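PDB 5KHO: Ras-interacting protein 1 from Homo sapiens, which regulates GTPase signalling, cell architecture and adhesion in endothelial cells and is required for blood vessel formation; this chain is its Ras-associating domain. Local coordinates for residues Ala37-Thr42 against Pro106-Glu111; Phe73-Ala78 against Arg98-Ser103; Gly17-Phe22 against Arg121-Arg126. All blocks are in the same frame, centred on the assembly; numbering follows the deposited sequence.

Contact 1: Ala37-Thr42 against Pro106-Glu111; sequences ATARST and PLLVQE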
ATOM      1  N   ALA B  37      11.882  12.695  -8.667  1.00 89.10           N
ATOM      2  CA  ALA B  37      10.734  12.183  -9.408  1.00 91.17           C
ATOM      3  C   ALA B  37       9.556  13.156  -9.392  1.00 91.61           C
ATOM      4  O   ALA B  37       9.216  13.741  -8.355  1.00 89.68           O
ATOM      5  CB  ALA B  37      10.321  10.813  -8.887  1.00 85.95           C
ATOM      6  N   THR B  38       8.950  13.326 -10.560  1.00 92.33           N
ATOM      7  CA  THR B  38       7.761  14.165 -10.703  1.00 98.78           C
ATOM      8  C   THR B  38       6.518  13.276 -10.573  1.00 97.39           C
ATOM      9  O   THR B  38       6.645  12.088 -10.272  1.00 95.80           O
ATOM     10  CB  THR B  38       7.794  14.975 -12.028  1.00 99.13           C
ATOM     11  OG1 THR B  38       7.766  14.092 -13.160  1.00 94.89           O
ATOM     12  CG2 THR B  38       9.060  15.836 -12.095  1.00 97.81           C
ATOM     13  N   ALA B  39       5.327  13.841 -10.768  1.00 98.32           N
ATOM     14  CA  ALA B  39       4.103  13.031 -10.833  1.00 98.57           C
ATOM     15  C   ALA B  39       4.008  12.252 -12.151  1.00100.27           C
ATOM     16  O   ALA B  39       3.257  11.278 -12.249  1.00106.14           O
ATOM     17  CB  ALA B  39       2.870  13.892 -10.626  1.00 97.68           C
ATOM     18  N   ARG B  40       4.782  12.682 -13.149  1.00101.12           N
ATOM     19  CA  ARG B  40       4.790  12.077 -14.487  1.00101.31           C
ATOM     20  C   ARG B  40       5.967  11.129 -14.747  1.00 97.51           C
ATOM     21  O   ARG B  40       5.943  10.356 -15.714  1.00 97.28           O
ATOM     22  CB  ARG B  40       4.744  13.166 -15.563  1.00108.84           C
ATOM     23  CG  ARG B  40       3.342  13.538 -16.030  1.00113.99           C
ATOM     24  CD  ARG B  40       3.239  14.983 -16.525  1.00127.73           C
ATOM     25  NE  ARG B  40       4.405  15.456 -17.293  1.00140.68           N
ATOM     26  CZ  ARG B  40       4.674  15.171 -18.571  1.00142.78           C
ATOM     27  NH1 ARG B  40       5.764  15.673 -19.136  1.00141.64           N
ATOM     28  NH2 ARG B  40       3.878  14.386 -19.294  1.00147.36           N
ATOM     29  N   SER B  41       6.989  11.192 -13.892  1.00 92.81           N
ATOM     30  CA  SER B  41       8.142  10.293 -13.972  1.00 83.40           C
ATOM     31  C   SER B  41       7.677   8.838 -13.974  1.00 80.22           C
ATOM     32  O   SER B  41       6.876   8.440 -13.121  1.00 72.96           O
ATOM     33  CB  SER B  41       9.099  10.552 -12.808  1.00 81.38           C
ATOM     34  OG  SER B  41       9.788  11.773 -12.984  1.00 74.98           O
ATOM     35  N   THR B  42       8.149   8.075 -14.964  1.00 80.45           N
ATOM     36  CA  THR B  42       7.830   6.639 -15.102  1.00 79.65           C
ATOM     37  C   THR B  42       8.882   5.780 -14.415  1.00 77.04           C
ATOM     38  O   THR B  42       9.998   6.242 -14.174  1.00 81.28           O
ATOM     39  CB  THR B  42       7.723   6.182 -16.578  1.00 81.21           C
ATOM     40  OG1 THR B  42       9.012   6.238 -17.196  1.00 88.34           O
ATOM     41  CG2 THR B  42       6.717   7.024 -17.377  1.00 77.83           C
ATOM     42  N   PRO B 106       6.163   6.114 -10.085  1.00 85.44           N
ATOM     43  CA  PRO B 106       6.626   5.707  -8.732  1.00 84.66           C
ATOM     44  C   PRO B 106       6.351   6.675  -7.587  1.00 81.04           C
ATOM     45  O   PRO B 106       6.183   6.232  -6.450  1.00 87.01           O
ATOM     46  CB  PRO B 106       8.143   5.533  -8.909  1.00 79.43           C
ATOM     47  CG  PRO B 106       8.305   5.229 -10.350  1.00 81.41           C
ATOM     48  CD  PRO B 106       7.295   6.107 -11.031  1.00 80.54           C
ATOM     49  N   LEU B 107       6.318   7.974  -7.874  1.00 82.03           N
ATOM     50  CA  LEU B 107       5.998   8.971  -6.858  1.00 83.63           C
ATOM     51  C   LEU B 107       4.579   8.749  -6.344  1.00 88.47           C
ATOM     52  O   LEU B 107       4.347   8.830  -5.140  1.00 92.78           O
ATOM     53  CB  LEU B 107       6.165  10.391  -7.403  1.00 82.89           C
ATOM     54  CG  LEU B 107       6.117  11.534  -6.386  1.00 84.60           C
ATOM     55  CD1 LEU B 107       7.446  11.663  -5.661  1.00 89.63           C
ATOM     56  CD2 LEU B 107       5.754  12.845  -7.068  1.00 84.68           C
ATOM     57  N   LEU B 108       3.657   8.447  -7.264  1.00 87.46           N
ATOM     58  CA  LEU B 108       2.267   8.120  -6.938  1.00 81.78           C
ATOM     59  C   LEU B 108       2.123   6.808  -6.164  1.00 79.96           C
ATOM     60  O   LEU B 108       1.355   6.751  -5.204  1.00 85.16           O
ATOM     61  CB  LEU B 108       1.397   8.092  -8.200  1.00 83.85           C
ATOM     62  CG  LEU B 108       0.814   9.379  -8.804  1.00 90.68           C
ATOM     63  CD1 LEU B 108      -0.071  10.126  -7.811  1.00 97.14           C
ATOM     64  CD2 LEU B 108       1.876  10.314  -9.376  1.00 96.04           C
ATOM     65  N   VAL B 109       2.864   5.776  -6.577  1.00 72.59           N
ATOM     66  CA  VAL B 109       2.899   4.479  -5.886  1.00 69.29           C
ATOM     67  C   VAL B 109       3.270   4.642  -4.405  1.00 73.27           C
ATOM     68  O   VAL B 109       2.607   4.058  -3.538  1.00 77.69           O
ATOM     69  CB  VAL B 109       3.820   3.445  -6.613  1.00 71.09           C
ATOM     70  CG1 VAL B 109       4.140   2.221  -5.745  1.00 59.12           C
ATOM     71  CG2 VAL B 109       3.204   3.009  -7.942  1.00 65.37           C
ATOM     72  N   GLN B 110       4.289   5.445  -4.098  1.00 74.66           N
ATOM     73  CA  GLN B 110       4.603   5.671  -2.683  1.00 79.69           C
ATOM     74  C   GLN B 110       3.658   6.648  -1.983  1.00 81.88           C
ATOM     75  O   GLN B 110       3.396   6.493  -0.792  1.00 91.51           O
ATOM     76  CB  GLN B 110       6.080   5.997  -2.436  1.00 76.37           C
ATOM     77  CG  GLN B 110       6.467   7.463  -2.468  1.00 77.39           C
ATOM     78  CD  GLN B 110       7.605   7.792  -1.517  1.00 77.79           C
ATOM     79  OE1 GLN B 110       8.636   7.109  -1.478  1.00 70.91           O
ATOM     80  NE2 GLN B 110       7.423   8.859  -0.743  1.00 82.58           N
ATOM     81  N   GLU B 111       3.143   7.632  -2.719  1.00 84.31           N
ATOM     82  CA  GLU B 111       2.297   8.671  -2.126  1.00 82.30           C
ATOM     83  C   GLU B 111       0.877   8.188  -1.808  1.00 80.74           C
ATOM     84  O   GLU B 111       0.297   8.634  -0.824  1.00 85.68           O
ATOM     85  CB  GLU B 111       2.266   9.940  -2.991  1.00 74.44           C
TER
HETATM   86  O   HOH W   1       6.387   9.200 -10.494  1.00 73.81           O

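Contact 2: Phe73-Ala78 against Arg98-Ser103; sequences FALCDA and RVLGDS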
ATOM      1  N   PHE B  73      16.977  -4.739 -15.348  1.00 83.08           N
ATOM      2  CA  PHE B  73      16.741  -4.261 -13.978  1.00 84.14           C
ATOM      3  C   PHE B  73      15.306  -3.796 -13.709  1.00 85.10           C
ATOM      4  O   PHE B  73      14.587  -3.376 -14.625  1.00 86.16           O
ATOM      5  CB  PHE B  73      17.739  -3.167 -13.607  1.00 80.88           C
ATOM      6  CG  PHE B  73      19.127  -3.674 -13.371  1.00 83.00           C
ATOM      7  CD1 PHE B  73      19.504  -4.155 -12.117  1.00 78.99           C
ATOM      8  CD2 PHE B  73      20.067  -3.679 -14.403  1.00 82.05           C
ATOM      9  CE1 PHE B  73      20.790  -4.629 -11.899  1.00 80.42           C
ATOM     10  CE2 PHE B  73      21.356  -4.149 -14.187  1.00 79.62           C
ATOM     11  CZ  PHE B  73      21.717  -4.628 -12.937  1.00 76.96           C
ATOM     12  N   ALA B  74      14.927  -3.856 -12.432  1.00 81.71           N
ATOM     13  CA  ALA B  74      13.553  -3.649 -11.981  1.00 79.30           C
ATOM     14  C   ALA B  74      13.457  -2.679 -10.807  1.00 75.30           C
ATOM     15  O   ALA B  74      14.269  -2.716  -9.882  1.00 73.50           O
ATOM     16  CB  ALA B  74      12.937  -4.986 -11.596  1.00 76.28           C
ATOM     17  N   LEU B  75      12.456  -1.811 -10.850  1.00 77.90           N
ATOM     18  CA  LEU B  75      12.146  -0.984  -9.695  1.00 82.51           C
ATOM     19  C   LEU B  75      11.077  -1.671  -8.848  1.00 79.96           C
ATOM     20  O   LEU B  75       9.998  -2.016  -9.342  1.00 83.93           O
ATOM     21  CB  LEU B  75      11.736   0.438 -10.106  1.00 86.31           C
ATOM     22  CG  LEU B  75      11.638   1.527  -9.025  1.00 85.15           C
ATOM     23  CD1 LEU B  75      12.877   1.609  -8.138  1.00 83.08           C
ATOM     24  CD2 LEU B  75      11.369   2.866  -9.688  1.00 89.16           C
ATOM     25  N   CYS B  76      11.395  -1.858  -7.571  1.00 75.38           N
ATOM     26  CA  CYS B  76      10.595  -2.691  -6.696  1.00 74.21           C
ATOM     27  C   CYS B  76      10.034  -1.949  -5.494  1.00 73.68           C
ATOM     28  O   CYS B  76      10.763  -1.232  -4.808  1.00 68.49           O
ATOM     29  CB  CYS B  76      11.408  -3.900  -6.238  1.00 78.32           C
ATOM     30  SG  CYS B  76      12.049  -4.875  -7.616  1.00 92.44           S
ATOM     31  N   ASP B  77       8.729  -2.134  -5.266  1.00 71.19           N
ATOM     32  CA  ASP B  77       8.048  -1.694  -4.059  1.00 66.86           C
ATOM     33  C   ASP B  77       8.193  -2.816  -3.039  1.00 67.09           C
ATOM     34  O   ASP B  77       7.466  -3.811  -3.087  1.00 77.50           O
ATOM     35  CB  ASP B  77       6.574  -1.381  -4.367  1.00 64.78           C
ATOM     36  CG  ASP B  77       5.878  -0.554  -3.266  1.00 72.48           C
ATOM     37  OD1 ASP B  77       6.432  -0.322  -2.158  1.00 71.71           O
ATOM     38  OD2 ASP B  77       4.736  -0.130  -3.522  1.00 69.32           O
ATOM     39  N   ALA B  78       9.157  -2.664  -2.140  1.00 67.97           N
ATOM     40  CA  ALA B  78       9.481  -3.696  -1.141  1.00 74.35           C
ATOM     41  C   ALA B  78       8.837  -3.439   0.222  1.00 81.80           C
ATOM     42  O   ALA B  78       8.542  -2.287   0.572  1.00 93.43           O
ATOM     43  CB  ALA B  78      10.987  -3.829  -0.993  1.00 72.66           C
ATOM     44  N   ARG B  98       7.167  -6.087  -5.008  1.00 72.51           N
ATOM     45  CA  ARG B  98       6.385  -5.991  -6.226  1.00 70.63           C
ATOM     46  C   ARG B  98       7.186  -5.238  -7.268  1.00 73.93           C
ATOM     47  O   ARG B  98       7.718  -4.168  -6.981  1.00 79.87           O
ATOM     48  CB  ARG B  98       5.087  -5.259  -5.938  1.00 67.90           C
ATOM     49  CG  ARG B  98       4.130  -5.209  -7.097  1.00 69.44           C
ATOM     50  CD  ARG B  98       2.941  -4.337  -6.745  1.00 77.92           C
ATOM     51  NE  ARG B  98       2.602  -3.505  -7.890  1.00 80.56           N
ATOM     52  CZ  ARG B  98       2.878  -2.214  -7.989  1.00 76.15           C
ATOM     53  NH1 ARG B  98       3.465  -1.571  -6.998  1.00 81.35           N
ATOM     54  NH2 ARG B  98       2.548  -1.560  -9.082  1.00 73.02           N
ATOM     55  N   VAL B  99       7.268  -5.795  -8.474  1.00 74.39           N
ATOM     56  CA  VAL B  99       7.964  -5.136  -9.576  1.00 70.03           C
ATOM     57  C   VAL B  99       6.996  -4.190 -10.254  1.00 66.64           C
ATOM     58  O   VAL B  99       5.999  -4.624 -10.827  1.00 73.28           O
ATOM     59  CB  VAL B  99       8.524  -6.148 -10.600  1.00 70.11           C
ATOM     60  CG1 VAL B  99       9.218  -5.434 -11.759  1.00 57.96           C
ATOM     61  CG2 VAL B  99       9.479  -7.118  -9.916  1.00 70.82           C
ATOM     62  N   LEU B 100       7.291  -2.902 -10.175  1.00 64.17           N
ATOM     63  CA  LEU B 100       6.548  -1.899 -10.929  1.00 70.42           C
ATOM     64  C   LEU B 100       6.662  -2.168 -12.424  1.00 76.69           C
ATOM     65  O   LEU B 100       7.737  -2.538 -12.907  1.00 84.96           O
ATOM     66  CB  LEU B 100       7.077  -0.493 -10.615  1.00 69.41           C
ATOM     67  CG  LEU B 100       6.540   0.274  -9.390  1.00 70.76           C
ATOM     68  CD1 LEU B 100       6.803  -0.436  -8.067  1.00 64.46           C
ATOM     69  CD2 LEU B 100       7.103   1.693  -9.352  1.00 69.88           C
ATOM     70  N   GLY B 101       5.552  -2.016 -13.147  1.00 79.03           N
ATOM     71  CA  GLY B 101       5.590  -1.946 -14.614  1.00 80.22           C
ATOM     72  C   GLY B 101       6.281  -0.662 -15.056  1.00 83.69           C
ATOM     73  O   GLY B 101       6.347   0.301 -14.290  1.00 91.64           O
ATOM     74  N   ASP B 102       6.793  -0.641 -16.283  1.00 89.39           N
ATOM     75  CA  ASP B 102       7.538   0.523 -16.804  1.00 93.54           C
ATOM     76  C   ASP B 102       6.714   1.802 -16.905  1.00 93.01           C
ATOM     77  O   ASP B 102       7.272   2.888 -16.777  1.00 92.35           O
ATOM     78  CB  ASP B 102       8.145   0.231 -18.177  1.00 97.61           C
ATOM     79  CG  ASP B 102       8.938  -1.061 -18.213  1.00101.35           C
ATOM     80  OD1 ASP B 102       9.661  -1.377 -17.238  1.00108.24           O
ATOM     81  OD2 ASP B 102       8.840  -1.755 -19.244  1.00101.72           O
ATOM     82  N   SER B 103       5.404   1.653 -17.136  1.00 98.54           N
ATOM     83  CA  SER B 103       4.456   2.774 -17.289  1.00102.17           C
ATOM     84  C   SER B 103       4.122   3.461 -15.966  1.00100.08           C
ATOM     85  O   SER B 103       3.716   4.635 -15.949  1.00 98.73           O
ATOM     86  CB  SER B 103       3.145   2.291 -17.926  1.00106.35           C
ATOM     87  OG  SER B 103       3.344   1.832 -19.248  1.00119.57           O
TER

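Contact 3: Gly17-Phe22 against Arg121-Arg126; sequences GVLKIF and RRFELR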
ATOM      1  N   GLY B  17       9.026  15.570  -5.471  1.00122.36           N
ATOM      2  CA  GLY B  17       9.739  14.947  -4.361  1.00112.03           C
ATOM      3  C   GLY B  17      10.958  14.124  -4.734  1.00103.78           C
ATOM      4  O   GLY B  17      11.328  14.012  -5.911  1.00100.82           O
ATOM      5  N   VAL B  18      11.590  13.562  -3.706  1.00 96.51           N
ATOM      6  CA  VAL B  18      12.745  12.680  -3.882  1.00 94.39           C
ATOM      7  C   VAL B  18      12.413  11.260  -3.426  1.00 92.54           C
ATOM      8  O   VAL B  18      11.667  11.068  -2.460  1.00 97.50           O
ATOM      9  CB  VAL B  18      14.050  13.227  -3.228  1.00 90.56           C
ATOM     10  CG1 VAL B  18      14.395  14.593  -3.806  1.00 93.66           C
ATOM     11  CG2 VAL B  18      13.958  13.307  -1.706  1.00 90.36           C
ATOM     12  N   LEU B  19      12.949  10.275  -4.143  1.00 87.17           N
ATOM     13  CA  LEU B  19      12.750   8.875  -3.793  1.00 79.88           C
ATOM     14  C   LEU B  19      14.090   8.211  -3.554  1.00 75.70           C
ATOM     15  O   LEU B  19      14.930   8.208  -4.451  1.00 71.56           O
ATOM     16  CB  LEU B  19      11.998   8.134  -4.902  1.00 77.05           C
ATOM     17  CG  LEU B  19      10.699   8.691  -5.492  1.00 83.51           C
ATOM     18  CD1 LEU B  19      10.269   7.819  -6.664  1.00 83.61           C
ATOM     19  CD2 LEU B  19       9.578   8.791  -4.465  1.00 84.79           C
ATOM     20  N   LYS B  20      14.286   7.676  -2.341  1.00 72.17           N
ATOM     21  CA  LYS B  20      15.420   6.786  -2.035  1.00 71.19           C
ATOM     22  C   LYS B  20      15.250   5.461  -2.796  1.00 67.08           C
ATOM     23  O   LYS B  20      14.282   4.746  -2.571  1.00 73.67           O
ATOM     24  CB  LYS B  20      15.554   6.481  -0.529  1.00 69.48           C
ATOM     25  CG  LYS B  20      14.894   7.428   0.460  1.00 69.22           C
ATOM     26  CD  LYS B  20      15.872   8.401   1.072  1.00 71.02           C
ATOM     27  CE  LYS B  20      15.322   9.025   2.341  1.00 74.25           C
ATOM     28  NZ  LYS B  20      15.630   8.200   3.545  1.00 87.06           N
ATOM     29  N   ILE B  21      16.177   5.163  -3.705  1.00 63.98           N
ATOM     30  CA  ILE B  21      16.209   3.891  -4.440  1.00 64.10           C
ATOM     31  C   ILE B  21      17.289   3.036  -3.781  1.00 64.41           C
ATOM     32  O   ILE B  21      18.483   3.348  -3.896  1.00 70.71           O
ATOM     33  CB  ILE B  21      16.499   4.097  -5.961  1.00 61.31           C
ATOM     34  CG1 ILE B  21      15.238   4.448  -6.744  1.00 62.77           C
ATOM     35  CG2 ILE B  21      16.979   2.818  -6.622  1.00 58.87           C
ATOM     36  CD1 ILE B  21      14.627   5.795  -6.448  1.00 70.87           C
ATOM     37  N   PHE B  22      16.880   1.983  -3.073  1.00 59.53           N
ATOM     38  CA  PHE B  22      17.835   1.187  -2.291  1.00 66.62           C
ATOM     39  C   PHE B  22      18.577   0.197  -3.158  1.00 69.15           C
ATOM     40  O   PHE B  22      17.973  -0.550  -3.929  1.00 70.33           O
ATOM     41  CB  PHE B  22      17.177   0.498  -1.088  1.00 65.26           C
ATOM     42  CG  PHE B  22      16.901   1.425   0.061  1.00 69.84           C
ATOM     43  CD1 PHE B  22      15.900   2.414  -0.029  1.00 71.65           C
ATOM     44  CD2 PHE B  22      17.642   1.330   1.239  1.00 72.17           C
ATOM     45  CE1 PHE B  22      15.653   3.282   1.034  1.00 72.39           C
ATOM     46  CE2 PHE B  22      17.386   2.194   2.311  1.00 76.01           C
ATOM     47  CZ  PHE B  22      16.390   3.167   2.209  1.00 72.25           C
ATOM     48  N   ARG B 121       8.754   0.095   4.440  1.00 73.32           N
ATOM     49  CA  ARG B 121       8.582   0.092   3.000  1.00 68.19           C
ATOM     50  C   ARG B 121       9.609   1.000   2.327  1.00 75.16           C
ATOM     51  O   ARG B 121       9.731   2.180   2.685  1.00 82.25           O
ATOM     52  CB  ARG B 121       7.173   0.540   2.667  1.00 62.09           C
ATOM     53  CG  ARG B 121       6.854   0.625   1.198  1.00 62.92           C
ATOM     54  CD  ARG B 121       5.666   1.531   0.985  1.00 61.74           C
ATOM     55  NE  ARG B 121       5.152   1.443  -0.376  1.00 69.85           N
ATOM     56  CZ  ARG B 121       4.323   2.329  -0.924  1.00 76.06           C
ATOM     57  NH1 ARG B 121       3.910   3.389  -0.228  1.00 78.17           N
ATOM     58  NH2 ARG B 121       3.907   2.162  -2.173  1.00 72.77           N
ATOM     59  N   ARG B 122      10.337   0.437   1.361  1.00 69.95           N
ATOM     60  CA  ARG B 122      11.336   1.166   0.589  1.00 71.25           C
ATOM     61  C   ARG B 122      11.329   0.730  -0.876  1.00 73.83           C
ATOM     62  O   ARG B 122      10.899  -0.384  -1.185  1.00 75.10           O
ATOM     63  CB  ARG B 122      12.735   0.990   1.201  1.00 75.36           C
ATOM     64  CG  ARG B 122      13.377  -0.375   0.989  1.00 80.71           C
ATOM     65  CD  ARG B 122      14.601  -0.558   1.860  1.00 85.29           C
ATOM     66  NE  ARG B 122      15.333  -1.773   1.498  1.00 94.32           N
ATOM     67  CZ  ARG B 122      16.470  -2.179   2.063  1.00 96.69           C
ATOM     68  NH1 ARG B 122      17.048  -3.292   1.637  1.00101.92           N
ATOM     69  NH2 ARG B 122      17.038  -1.490   3.049  1.00103.26           N
ATOM     70  N   PHE B 123      11.795   1.613  -1.762  1.00 70.78           N
ATOM     71  CA  PHE B 123      12.033   1.264  -3.155  1.00 72.15           C
ATOM     72  C   PHE B 123      13.391   0.588  -3.296  1.00 75.77           C
ATOM     73  O   PHE B 123      14.375   1.057  -2.736  1.00 80.72           O
ATOM     74  CB  PHE B 123      11.977   2.494  -4.060  1.00 73.39           C
ATOM     75  CG  PHE B 123      10.594   2.865  -4.507  1.00 78.76           C
ATOM     76  CD1 PHE B 123       9.822   1.980  -5.256  1.00 78.73           C
ATOM     77  CD2 PHE B 123      10.068   4.122  -4.202  1.00 80.28           C
ATOM     78  CE1 PHE B 123       8.544   2.335  -5.667  1.00 85.49           C
ATOM     79  CE2 PHE B 123       8.795   4.484  -4.614  1.00 76.97           C
ATOM     80  CZ  PHE B 123       8.030   3.590  -5.348  1.00 81.08           C
ATOM     81  N   GLU B 124      13.432  -0.515  -4.042  1.00 79.06           N
ATOM     82  CA  GLU B 124      14.672  -1.256  -4.292  1.00 76.48           C
ATOM     83  C   GLU B 124      15.009  -1.336  -5.787  1.00 75.05           C
ATOM     84  O   GLU B 124      14.107  -1.398  -6.638  1.00 69.95           O
ATOM     85  CB  GLU B 124      14.609  -2.654  -3.666  1.00 80.54           C
ATOM     86  CG  GLU B 124      14.730  -2.667  -2.138  1.00 89.83           C
ATOM     87  CD  GLU B 124      14.658  -4.062  -1.506  1.00 96.04           C
ATOM     88  OE1 GLU B 124      14.127  -5.013  -2.127  1.00 98.65           O
ATOM     89  OE2 GLU B 124      15.128  -4.211  -0.356  1.00 99.02           O
ATOM     90  N   LEU B 125      16.306  -1.295  -6.099  1.00 71.77           N
ATOM     91  CA  LEU B 125      16.770  -1.561  -7.454  1.00 73.51           C
ATOM     92  C   LEU B 125      17.325  -2.971  -7.502  1.00 77.98           C
ATOM     93  O   LEU B 125      18.281  -3.290  -6.788  1.00 85.35           O
ATOM     94  CB  LEU B 125      17.853  -0.580  -7.872  1.00 70.60           C
ATOM     95  CG  LEU B 125      17.916  -0.058  -9.314  1.00 71.49           C
ATOM     96  CD1 LEU B 125      19.378   0.036  -9.726  1.00 68.29           C
ATOM     97  CD2 LEU B 125      17.116  -0.860 -10.331  1.00 67.02           C
ATOM     98  N   ARG B 126      16.715  -3.816  -8.326  1.00 77.89           N
ATOM     99  CA  ARG B 126      17.111  -5.222  -8.419  1.00 82.64           C
ATOM    100  C   ARG B 126      17.224  -5.722  -9.854  1.00 86.27           C
ATOM    101  O   ARG B 126      16.592  -5.170 -10.767  1.00 86.64           O
ATOM    102  CB  ARG B 126      16.125  -6.105  -7.653  1.00 85.77           C
ATOM    103  CG  ARG B 126      16.284  -6.077  -6.141  1.00 89.23           C
ATOM    104  CD  ARG B 126      15.290  -7.033  -5.520  1.00 95.32           C
ATOM    105  NE  ARG B 126      15.186  -6.866  -4.077  1.00 98.07           N
ATOM    106  CZ  ARG B 126      15.943  -7.496  -3.187  1.00105.32           C
ATOM    107  NH1 ARG B 126      16.893  -8.343  -3.577  1.00108.44           N
ATOM    108  NH2 ARG B 126      15.751  -7.270  -1.895  1.00111.40           N
TER

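Contact 1: Ala37-Thr42 against Pro106-Glu111
Leu107 reaches from the first turn of helix 106-112 into the bend of the loop Ala37-Thr42. Its CG stands anti to the backbone N (chi1 -169°), which carries CD2 to 3.4 Å from Thr38 O, while CD1 faces Ala37 and comes within 4.4 Å of its CB. Pro106, one residue earlier, brings its CD to the end of the loop, 3.2 Å from Ser41 O. The CD2 methyl of Leu108, the next residue, rests 3.9 Å from Ala39 CB. In the ubiquitin-like fold of Ras-associating domains this loop joins strand 30-36 to helix 43-54, and Thr42 is the N-cap of that helix. The polar link is a water that accepts from Leu107 N at 2.9 Å and donates to Thr38 O and to Ser41 O, so a first-turn N-H of helix 106-112 is tied to two loop carbonyls. Within the loop, Thr38 N donates to Ser41 OG at 3.0 Å in a nearly straight bond (171°). An alanine in place of Leu107 would remove both methyls and would probably open a gap between helix and loop, leaving Ala37 and Thr38 without their apolar cover. Leu107 also touches Leu19 of strand 18-22.

Contact 2: Phe73-Ala78 against Arg98-Ser103
Arg98 pairs with Asp77 as an antiparallel hydrogen-bonded pair: Asp77 N donates to Arg98 O at 2.8 Å, and Arg98 N returns a bond to Asp77 O at 3.0 Å, the latter donor standing above the carbonyl plane. Their side chains share a face of the sheet, but NH1 of Arg98 stays 4.0 Å from OD2 of Asp77, a long salt bridge with carboxylate and guanidinium planes 71° apart. Each charge has a stronger mate, Glu104 for Arg98 and Arg121 for Asp77, and a glycerol, probably from the crystallisation liquor, is hydrogen-bonded to Asp77 OD2. Val99 turns to the other face, in a non-hydrogen-bonded pair with Cys76. With CG1 anti to its backbone N (chi1 179°), its methyls diverge, CG1 to Ala74 CB at 3.7 Å and CG2 to Cys76 SG at 4.1 Å. Leu100 N gives a 3.0 Å bond to Leu75 O nearly along the C=O axis. Leu100 CD1 lies 3.8 Å from Asp77 CB, and Gly101 N donates to Glu104. Strand 96-99 is outermost in this chain's sheet, strand 73-80 lying between it and strand 120-127; Val99 packs under helix 128-136, while Leu75 and Leu100 meet Pro106 of helix 106-112.

Contact 3: Gly17-Phe22 against Arg121-Arg126
Phe22 and Arg122 meet face on where strand 18-22 runs parallel to strand 120-127, the pairing of first and last strands at the middle of the ubiquitin-like sheet of a Ras-associating domain. This C-terminal end of strand 18-22 is the tight part. Phe22 N donates to Phe123 O at 2.7 Å, and Leu125 N donates to Phe22 O at 2.8 Å in a nearly straight bond, the usual parallel pattern of one residue bonding to two on the neighbouring strand. CD of Arg122 sits over the centre of the Phe22 ring, 3.6 Å from its centroid, in a CH-pi contact. The guanidinium continues across the ring rim, NH2 lying 3.4 Å from CD2, with the two planes 21° apart. Arg122 places its CG between the backbone N and the carbonyl carbon (chi1 74°), and from there the extended chain passes over the ring. On the opposite face of the sheet, Ile21 CG2 packs 3.7 Å from Leu125 CB among buried apolar side chains. Toward its N-terminal end strand 18-22 diverges, the two short strand axes crossing at 47°. Leu19 still brings CD1 to 4.2 Å from Phe123 CE2, but exposed Lys20 leads its amine away, and it and Val18 pack against the chain of another protein. Buried Glu124 is shared by two partly exposed arginines, each holding one oxygen side-on, which probably favours its carboxylate form and holds the Arg122 guanidinium at the rim of the Phe22 ring. OE2 takes NE and NH1 of Arg122 in the guanidinium plane, whereas NE and NH2 of Arg126 both reach OE1 from above one face of the carboxylate, NH2 at 2.8 Å.

In the fold
Contact 2 is nested along the chain inside the loop closed by contact 1, and contact 1 inside that closed by contact 3, which pairs the first and last strands of the sheet in chain order. Their centres lie 10 to 12 Å apart. Contacts 2 and 3 belong to one mixed sheet, in the order 30-36, 18-22, 120-127, 73-80, 96-99, where strands 120-127 and 73-80 are neighbours; Ala74 N reaches Arg126 O at 2.7 Å. Contact 1 stands beside the sheet, its helix 106-112 lying against it: Pro106 touches Leu75, Leu100 and Phe123. Arg121 joins all three, bonding Asp77 and Val109 O. The result is one compact Ras-associating domain, consistent with GTPase binding.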